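Local structure of L-asparaginase I (Vibrio cholerae, 2OCD) at residues Ile6-Thr11 with Phe49-Tyr54; Asp67-Ala72 with Asn206-Gln211; Pro210-Val215 with Pro234-Ile239. The protein probably catalyses the hydrolysis of L-asparagine to L-aspartate and ammonium, working in the cytoplasm as a homotetramer. All coordinates share one frame; numbering follows the deposited sequence.

Contact 1 of 3, residues Ile6-Thr11 with Phe49-Tyr54; sequences IYIAYT and FTIHEY. With ACT (acetate ion), chain F.
Tyr-54 lays its ring against Thr-11 and Ala-9 of segment 6-11: the CG2 methyl of Thr-11 sits over one face, 4.0 Å from the centroid of the Tyr-54 ring, a CH-pi contact, and the Ala-9 methyl packs obliquely near Tyr-54 CE1. Over the opposite face sits OXT of an acetate, probably from the crystallisation liquor. The two parallel strands, at the edge of the N-terminal sheet, share five backbone hydrogen bonds. On the face that carries Ile-8 and Tyr-10, CD1 of Ile-8 butts against Phe-49 CD2 at 3.7 Å. Glu-53 runs extended alongside the Tyr-10 ring, its CG 3.8 Å from Tyr-10 CD2, while its OE1 accepts a bond from Phe-30 N. The Tyr-10 side chain is about 7 Å from that of Thr-14, the predicted nucleophile. On the other face Tyr-7, with CG anti to its backbone N (chi1 170°), lies alongside His-52, its OH 3.5 Å from His-52 CB and weakly bonded to Asp-74. His-52 NE2 donates an almost straight bond to the acetate O. The Ile-8, Phe-49 and Ile-51 side is thus largely apolar; the other is mixed, and there Tyr-54 OH bonds Asp-74, tying the edge strand to helix 65-78.

Contact 2 of 3, residues Asp67-Ala72 with Asn206-Gln211; sequences DWQLIA and NPITPQ
Helix 67-72 and the irregular segment 206-211 come closest at Gln-69 and Ile-208, whose CA atoms are 6.4 Å apart. The helical piece belongs to the N-terminal alpha/beta part of the asparaginase fold, and 206-211 is the extended linker running on into the first strand of the C-terminal domain, so the contact joins that linker to the side of helix 65-78. The polar half of the join is carried by Gln-69. Its CG stands anti to the backbone N (chi1 -165°) and the chain then bends at chi2, which swings the amide across to the linker. There OE1 accepts the backbone N-H of Ile-208, with the donor tilted 16° from the plane of the amide carbonyl. The other end of the amide is held on its own helix, NE2 bonding to Asp-73 OD1, and with both ends engaged the flip of the group is fixed. Pro-207 lies alongside, its CA 3.4 Å from Gln-69 OE1.

The apolar half lies one residue back on the helix. CD1 of Ile-208 reaches the benzo part of the Trp-68 indole, 4.0 Å from its CE3, with the two side chains slanting past each other. Met-104 of helix 94-104 touches both Gln-69 and Ile-208, and Pro-220 of the second subunit packs on Trp-68. Gln-69 OE1 lies 2.8 Å from Ile-208 N, with the CG2 methyl of Ile-208 at 3.3 Å.

Contact 3 of 3, residues Pro210-Val215 with Pro234-Ile239; sequences PQPIGV and PVNAMI
Strands 213-215 and 237-239 run parallel, their axes 4.4 Å apart at the closest and inclined by 23°, as neighbours in a beta-alpha-beta unit whose crossover is helix 224-231. The pair opens the four-stranded parallel sheet of the C-terminal domain. Two backbone bonds flank Gly-214: its N donates to Ala-237 O at 2.7 Å, and its O accepts from Ile-239 N at 2.8 Å. Ahead of the strands, Pro-212 is the centre of an inverse gamma turn and offers its carbonyl O to Asn-236 N, extending the join into the loops.

Apolar side chains line the face occupied by Ile-213, Val-215, Ala-237 and Ile-239. Ile-213 spans two of its neighbours, CG1 meeting the Ala-237 methyl at 4.1 Å and CG2 approaching Ile-239 CG1. Leu-307 of helix 303-315 packs against both isoleucines. On the reverse face the selenomethionine Met-238, bent at chi2 and chi3, curls its CE methyl back over Gly-214, 3.8 Å from Gly-214 CA; with no side chain on the glycine, the methyl can lie directly against the backbone.

Pro-212 packs on both Pro-234 and Asn-236: its CG is 3.1 Å from Pro-234 O, while its CD faces the amide of Asn-236. The second subunit continues this packing, with its Val-226 on Pro-212 and Val-235, and its Tyr-219 OH bonds Ile-213 O. Asn-236 has CG between its backbone N and carbonyl carbon (chi1 61°), turning the amide toward Gln-211. The two amide groups are nearly coplanar, 13° apart, and Asn-236 ND2 donates in the carbonyl plane to Gln-211 OE1, at a modelled 2.5 Å that is doubtfully short.

In the fold
Contact 1 lies at an edge of the N-terminal sheet and is partly buried, whereas contacts 2 and 3 are buried and both touch the second subunit. Contacts 1 and 3 are both parallel strand pairs built on backbone bonds, but in different domains, with centres about 33 Å apart. Contact 2 bridges them with one side-chain-to-backbone bond and a small apolar patch. It meets contact 1 where Tyr-54 OH packs on Ile-71 CA, strand 48-58 and helix 65-78 being consecutive in the chain, and it shares Pro-210 and Gln-211 with contact 3. Aromatic rings on both strands characterise contact 1; aliphatic packing, prolines and the amide pair of Gln-211 and Asn-236 characterise contact 3.

Contact 1 of 3, residues Ile6-Thr11 with Phe49-Tyr54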
# COMPACT_ATOMS: atom_id res chain seq x y z
N ILE B 6 18.12 29.19 -10.18
CA ILE B 6 18.71 27.94 -9.63
C ILE B 6 19.87 27.49 -10.47
O ILE B 6 19.85 27.58 -11.70
CB ILE B 6 17.69 26.79 -9.55
CG1 ILE B 6 16.40 27.29 -8.90
CG2 ILE B 6 18.26 25.62 -8.75
CD1 ILE B 6 16.56 27.72 -7.38
N TYR B 7 20.89 27.01 -9.79
CA TYR B 7 22.08 26.57 -10.44
C TYR B 7 22.00 25.04 -10.51
O TYR B 7 21.78 24.40 -9.48
CB TYR B 7 23.27 27.01 -9.60
CG TYR B 7 24.59 26.44 -10.00
CD1 TYR B 7 25.36 27.07 -10.96
CD2 TYR B 7 25.09 25.31 -9.38
CE1 TYR B 7 26.59 26.57 -11.32
CE2 TYR B 7 26.32 24.80 -9.71
CZ TYR B 7 27.07 25.43 -10.68
OH TYR B 7 28.30 24.94 -11.03
N ILE B 8 22.13 24.49 -11.73
CA ILE B 8 22.15 23.07 -11.93
C ILE B 8 23.54 22.64 -12.22
O ILE B 8 24.17 23.12 -13.18
CB ILE B 8 21.38 22.67 -13.12
CG1 ILE B 8 19.95 23.19 -13.03
CG2 ILE B 8 21.39 21.16 -13.23
CD1 ILE B 8 19.22 23.03 -14.36
N ALA B 9 24.03 21.73 -11.39
CA ALA B 9 25.34 21.14 -11.54
C ALA B 9 25.14 19.72 -12.12
O ALA B 9 24.64 18.83 -11.42
CB ALA B 9 26.00 21.08 -10.18
N TYR B 10 25.48 19.52 -13.40
CA TYR B 10 25.36 18.17 -14.03
C TYR B 10 26.66 17.51 -13.80
O TYR B 10 27.60 17.74 -14.55
CB TYR B 10 25.04 18.22 -15.55
CG TYR B 10 25.04 16.88 -16.23
CD1 TYR B 10 24.48 15.76 -15.61
CD2 TYR B 10 25.57 16.71 -17.49
CE1 TYR B 10 24.47 14.51 -16.23
CE2 TYR B 10 25.57 15.47 -18.12
CZ TYR B 10 25.01 14.37 -17.50
OH TYR B 10 25.04 13.10 -18.09
N THR B 11 26.72 16.73 -12.74
CA THR B 11 27.95 16.11 -12.30
C THR B 11 28.21 14.82 -13.07
O THR B 11 29.36 14.41 -13.26
CB THR B 11 27.86 15.81 -10.83
OG1 THR B 11 26.95 14.74 -10.62
CG2 THR B 11 27.35 17.05 -10.07
N PHE B 49 17.38 29.26 -14.65
CA PHE B 49 18.37 28.28 -14.28
C PHE B 49 19.62 28.39 -15.19
O PHE B 49 19.51 28.64 -16.39
CB PHE B 49 17.77 26.87 -14.33
CG PHE B 49 17.42 26.40 -15.72
CD1 PHE B 49 16.12 26.46 -16.17
CD2 PHE B 49 18.39 25.87 -16.56
CE1 PHE B 49 15.77 26.02 -17.46
CE2 PHE B 49 18.09 25.43 -17.86
CZ PHE B 49 16.77 25.52 -18.32
N THR B 50 20.78 28.20 -14.58
CA THR B 50 22.05 28.01 -15.25
C THR B 50 22.57 26.59 -14.94
O THR B 50 22.61 26.16 -13.78
CB THR B 50 23.09 29.02 -14.73
OG1 THR B 50 22.52 30.33 -14.81
CG2 THR B 50 24.41 28.97 -15.52
N ILE B 51 22.97 25.90 -16.00
CA ILE B 51 23.52 24.58 -15.90
C ILE B 51 25.01 24.67 -16.22
O ILE B 51 25.38 25.32 -17.20
CB ILE B 51 22.82 23.62 -16.83
CG1 ILE B 51 23.37 22.22 -16.68
CG2 ILE B 51 22.93 24.07 -18.30
CD1 ILE B 51 22.46 21.19 -17.30
N HIS B 52 25.82 24.02 -15.36
CA HIS B 52 27.21 23.76 -15.60
C HIS B 52 27.41 22.26 -15.72
O HIS B 52 27.13 21.53 -14.80
CB HIS B 52 28.07 24.24 -14.41
CG HIS B 52 29.51 23.82 -14.47
ND1 HIS B 52 30.33 24.11 -15.53
CD2 HIS B 52 30.28 23.13 -13.59
CE1 HIS B 52 31.54 23.62 -15.30
NE2 HIS B 52 31.54 23.01 -14.13
N GLU B 53 27.92 21.80 -16.84
CA GLU B 53 28.28 20.39 -16.97
C GLU B 53 29.73 20.17 -16.52
O GLU B 53 30.64 20.91 -16.92
CB GLU B 53 28.09 19.90 -18.41
CG GLU B 53 28.73 18.56 -18.63
CD GLU B 53 28.34 17.92 -19.95
OE1 GLU B 53 27.45 18.43 -20.67
OE2 GLU B 53 28.92 16.85 -20.24
N TYR B 54 29.94 19.15 -15.70
CA TYR B 54 31.25 18.91 -15.10
C TYR B 54 32.15 18.37 -16.20
O TYR B 54 31.65 17.71 -17.13
CB TYR B 54 31.17 17.95 -13.90
CG TYR B 54 30.82 18.59 -12.59
CD1 TYR B 54 29.98 19.67 -12.54
CD2 TYR B 54 31.33 18.12 -11.42
CE1 TYR B 54 29.66 20.26 -11.35
CE2 TYR B 54 31.03 18.70 -10.21
CZ TYR B 54 30.19 19.78 -10.17
OH TYR B 54 29.88 20.40 -8.97
C ACT F . 33.65 21.96 -11.93
O ACT F . 33.84 21.49 -13.09
OXT ACT F . 33.69 21.11 -11.01
CH3 ACT F . 33.39 23.42 -11.64

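Contact 2 of 3, residues Asp67-Ala72 with Asn206-Gln211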
# COMPACT_ATOMS: atom_id res chain seq x y z
N ASP B 67 35.80 13.69 -5.12
CA ASP B 67 34.66 14.13 -5.94
C ASP B 67 33.60 14.90 -5.11
O ASP B 67 32.97 15.84 -5.61
CB ASP B 67 34.05 12.95 -6.67
CG ASP B 67 35.00 12.35 -7.71
OD1 ASP B 67 35.37 13.10 -8.66
OD2 ASP B 67 35.37 11.14 -7.57
N TRP B 68 33.39 14.48 -3.87
CA TRP B 68 32.48 15.17 -3.00
C TRP B 68 32.97 16.63 -2.78
O TRP B 68 32.18 17.57 -2.82
CB TRP B 68 32.46 14.45 -1.67
CG TRP B 68 31.86 13.07 -1.67
CD1 TRP B 68 31.12 12.51 -2.66
CD2 TRP B 68 31.89 12.11 -0.61
NE1 TRP B 68 30.70 11.26 -2.30
CE2 TRP B 68 31.18 10.97 -1.05
CE3 TRP B 68 32.48 12.09 0.66
CZ2 TRP B 68 31.02 9.81 -0.25
CZ3 TRP B 68 32.32 10.92 1.46
CH2 TRP B 68 31.58 9.82 1.00
N GLN B 69 34.27 16.79 -2.52
CA GLN B 69 34.89 18.09 -2.27
C GLN B 69 34.66 19.00 -3.45
O GLN B 69 34.27 20.17 -3.26
CB GLN B 69 36.40 17.92 -2.05
CG GLN B 69 37.14 19.10 -1.44
CD GLN B 69 36.63 19.44 -0.03
OE1 GLN B 69 36.50 18.56 0.86
NE2 GLN B 69 36.31 20.70 0.18
N LEU B 70 34.93 18.47 -4.66
CA LEU B 70 34.68 19.16 -5.95
C LEU B 70 33.25 19.68 -5.99
O LEU B 70 33.04 20.88 -6.21
CB LEU B 70 34.92 18.23 -7.14
CG LEU B 70 36.34 17.58 -7.27
CD1 LEU B 70 36.66 16.81 -8.63
CD2 LEU B 70 37.44 18.64 -6.93
N ILE B 71 32.25 18.81 -5.72
CA ILE B 71 30.87 19.24 -5.74
C ILE B 71 30.61 20.36 -4.66
O ILE B 71 30.05 21.44 -4.95
CB ILE B 71 29.91 18.05 -5.56
CG1 ILE B 71 30.16 16.95 -6.62
CG2 ILE B 71 28.48 18.50 -5.69
CD1 ILE B 71 29.41 15.64 -6.32
N ALA B 72 31.04 20.10 -3.42
CA ALA B 72 30.95 21.08 -2.34
C ALA B 72 31.62 22.39 -2.76
O ALA B 72 31.08 23.46 -2.63
CB ALA B 72 31.59 20.53 -1.07
N ASN B 206 33.07 22.66 4.93
CA ASN B 206 34.13 22.00 5.71
C ASN B 206 34.75 20.85 4.89
O ASN B 206 34.03 20.09 4.29
CB ASN B 206 33.54 21.44 7.03
CG ASN B 206 33.17 22.55 8.09
OD1 ASN B 206 33.87 23.58 8.28
ND2 ASN B 206 32.08 22.29 8.82
N PRO B 207 36.07 20.68 4.93
CA PRO B 207 36.74 19.70 4.07
C PRO B 207 36.48 18.25 4.43
O PRO B 207 36.11 17.94 5.57
CB PRO B 207 38.22 19.96 4.31
CG PRO B 207 38.27 20.42 5.69
CD PRO B 207 37.02 21.29 5.87
N ILE B 208 36.70 17.39 3.44
CA ILE B 208 36.53 15.95 3.58
C ILE B 208 37.58 15.25 2.71
O ILE B 208 37.86 15.70 1.58
CB ILE B 208 35.13 15.57 3.13
CG1 ILE B 208 34.69 14.22 3.69
CG2 ILE B 208 35.05 15.69 1.62
CD1 ILE B 208 33.09 14.20 4.06
N THR B 209 38.17 14.20 3.29
CA THR B 209 39.19 13.36 2.67
C THR B 209 38.92 11.88 3.05
O THR B 209 38.32 11.64 4.11
CB THR B 209 40.58 13.64 3.23
OG1 THR B 209 40.56 13.30 4.61
CG2 THR B 209 41.01 15.10 3.08
N PRO B 210 39.42 10.91 2.24
CA PRO B 210 39.14 9.49 2.40
C PRO B 210 39.65 8.98 3.71
O PRO B 210 40.69 9.40 4.16
CB PRO B 210 39.96 8.82 1.28
CG PRO B 210 40.19 9.90 0.27
CD PRO B 210 40.34 11.14 1.10
N GLN B 211 38.93 8.04 4.30
CA GLN B 211 39.29 7.51 5.59
C GLN B 211 39.16 6.02 5.49
O GLN B 211 38.21 5.53 4.88
CB GLN B 211 38.34 8.00 6.69
CG GLN B 211 38.28 9.50 6.85
CD GLN B 211 39.57 10.09 7.43
OE1 GLN B 211 40.30 9.41 8.20
NE2 GLN B 211 39.87 11.34 7.06

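Contact 3 of 3, residues Pro210-Val215 with Pro234-Ile239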
# COMPACT_ATOMS: atom_id res chain seq x y z
N PRO B 210 39.42 10.91 2.24
CA PRO B 210 39.14 9.49 2.40
C PRO B 210 39.65 8.98 3.71
O PRO B 210 40.69 9.40 4.16
CB PRO B 210 39.96 8.82 1.28
CG PRO B 210 40.19 9.90 0.27
CD PRO B 210 40.34 11.14 1.10
N GLN B 211 38.93 8.04 4.30
CA GLN B 211 39.29 7.51 5.59
C GLN B 211 39.16 6.02 5.49
O GLN B 211 38.21 5.53 4.88
CB GLN B 211 38.34 8.00 6.69
CG GLN B 211 38.28 9.50 6.85
CD GLN B 211 39.57 10.09 7.43
OE1 GLN B 211 40.30 9.41 8.20
NE2 GLN B 211 39.87 11.34 7.06
N PRO B 212 40.12 5.29 6.09
CA PRO B 212 40.10 3.85 6.10
C PRO B 212 39.08 3.34 7.12
O PRO B 212 39.44 3.01 8.23
CB PRO B 212 41.55 3.50 6.48
CG PRO B 212 41.98 4.65 7.35
CD PRO B 212 41.30 5.84 6.79
N ILE B 213 37.82 3.31 6.71
CA ILE B 213 36.72 2.90 7.56
C ILE B 213 36.42 1.46 7.24
O ILE B 213 36.13 1.14 6.10
CB ILE B 213 35.49 3.79 7.30
CG1 ILE B 213 35.82 5.25 7.66
CG2 ILE B 213 34.26 3.32 8.10
CD1 ILE B 213 34.81 6.26 7.12
N GLY B 214 36.48 0.59 8.24
CA GLY B 214 36.04 -0.80 8.09
C GLY B 214 34.55 -0.93 8.32
O GLY B 214 33.96 -0.14 9.04
N VAL B 215 33.92 -1.91 7.68
CA VAL B 215 32.50 -2.17 7.86
C VAL B 215 32.22 -3.66 8.07
O VAL B 215 32.38 -4.42 7.13
CB VAL B 215 31.75 -1.69 6.63
CG1 VAL B 215 30.23 -1.87 6.81
CG2 VAL B 215 32.11 -0.26 6.33
N PRO B 234 45.54 0.43 8.13
CA PRO B 234 45.32 1.79 8.68
C PRO B 234 43.94 2.13 9.28
O PRO B 234 43.65 3.28 9.60
CB PRO B 234 45.55 2.66 7.44
CG PRO B 234 45.00 1.79 6.33
CD PRO B 234 45.19 0.36 6.70
N VAL B 235 43.08 1.15 9.44
CA VAL B 235 41.71 1.49 9.76
C VAL B 235 41.57 2.42 10.96
O VAL B 235 42.06 2.14 12.03
CB VAL B 235 40.90 0.22 9.93
CG1 VAL B 235 39.66 0.48 10.77
CG2 VAL B 235 40.59 -0.35 8.51
N ASN B 236 40.94 3.56 10.77
CA ASN B 236 40.71 4.46 11.91
C ASN B 236 39.25 4.48 12.43
O ASN B 236 38.96 5.09 13.48
CB ASN B 236 41.15 5.88 11.57
CG ASN B 236 40.39 6.47 10.39
OD1 ASN B 236 39.42 5.86 9.89
ND2 ASN B 236 40.81 7.65 9.93
N ALA B 237 38.33 3.84 11.69
CA ALA B 237 36.93 3.72 12.11
C ALA B 237 36.32 2.42 11.58
O ALA B 237 36.86 1.79 10.67
CB ALA B 237 36.08 4.93 11.70
N MSE B 238 35.18 2.06 12.17
CA MSE B 238 34.61 0.74 12.08
C MSE B 238 33.11 0.79 12.33
O MSE B 238 32.64 1.09 13.43
CB MSE B 238 35.30 -0.11 13.15
CG MSE B 238 34.58 -1.40 13.62
SE MSE B 238 34.79 -2.81 12.32
CE MSE B 238 36.53 -2.27 11.51
N ILE B 239 32.34 0.48 11.30
CA ILE B 239 30.89 0.36 11.42
C ILE B 239 30.51 -1.13 11.62
O ILE B 239 30.84 -1.99 10.84
CB ILE B 239 30.16 0.96 10.19
CG1 ILE B 239 30.54 2.43 10.03
CG2 ILE B 239 28.63 0.83 10.32
CD1 ILE B 239 29.99 3.03 8.72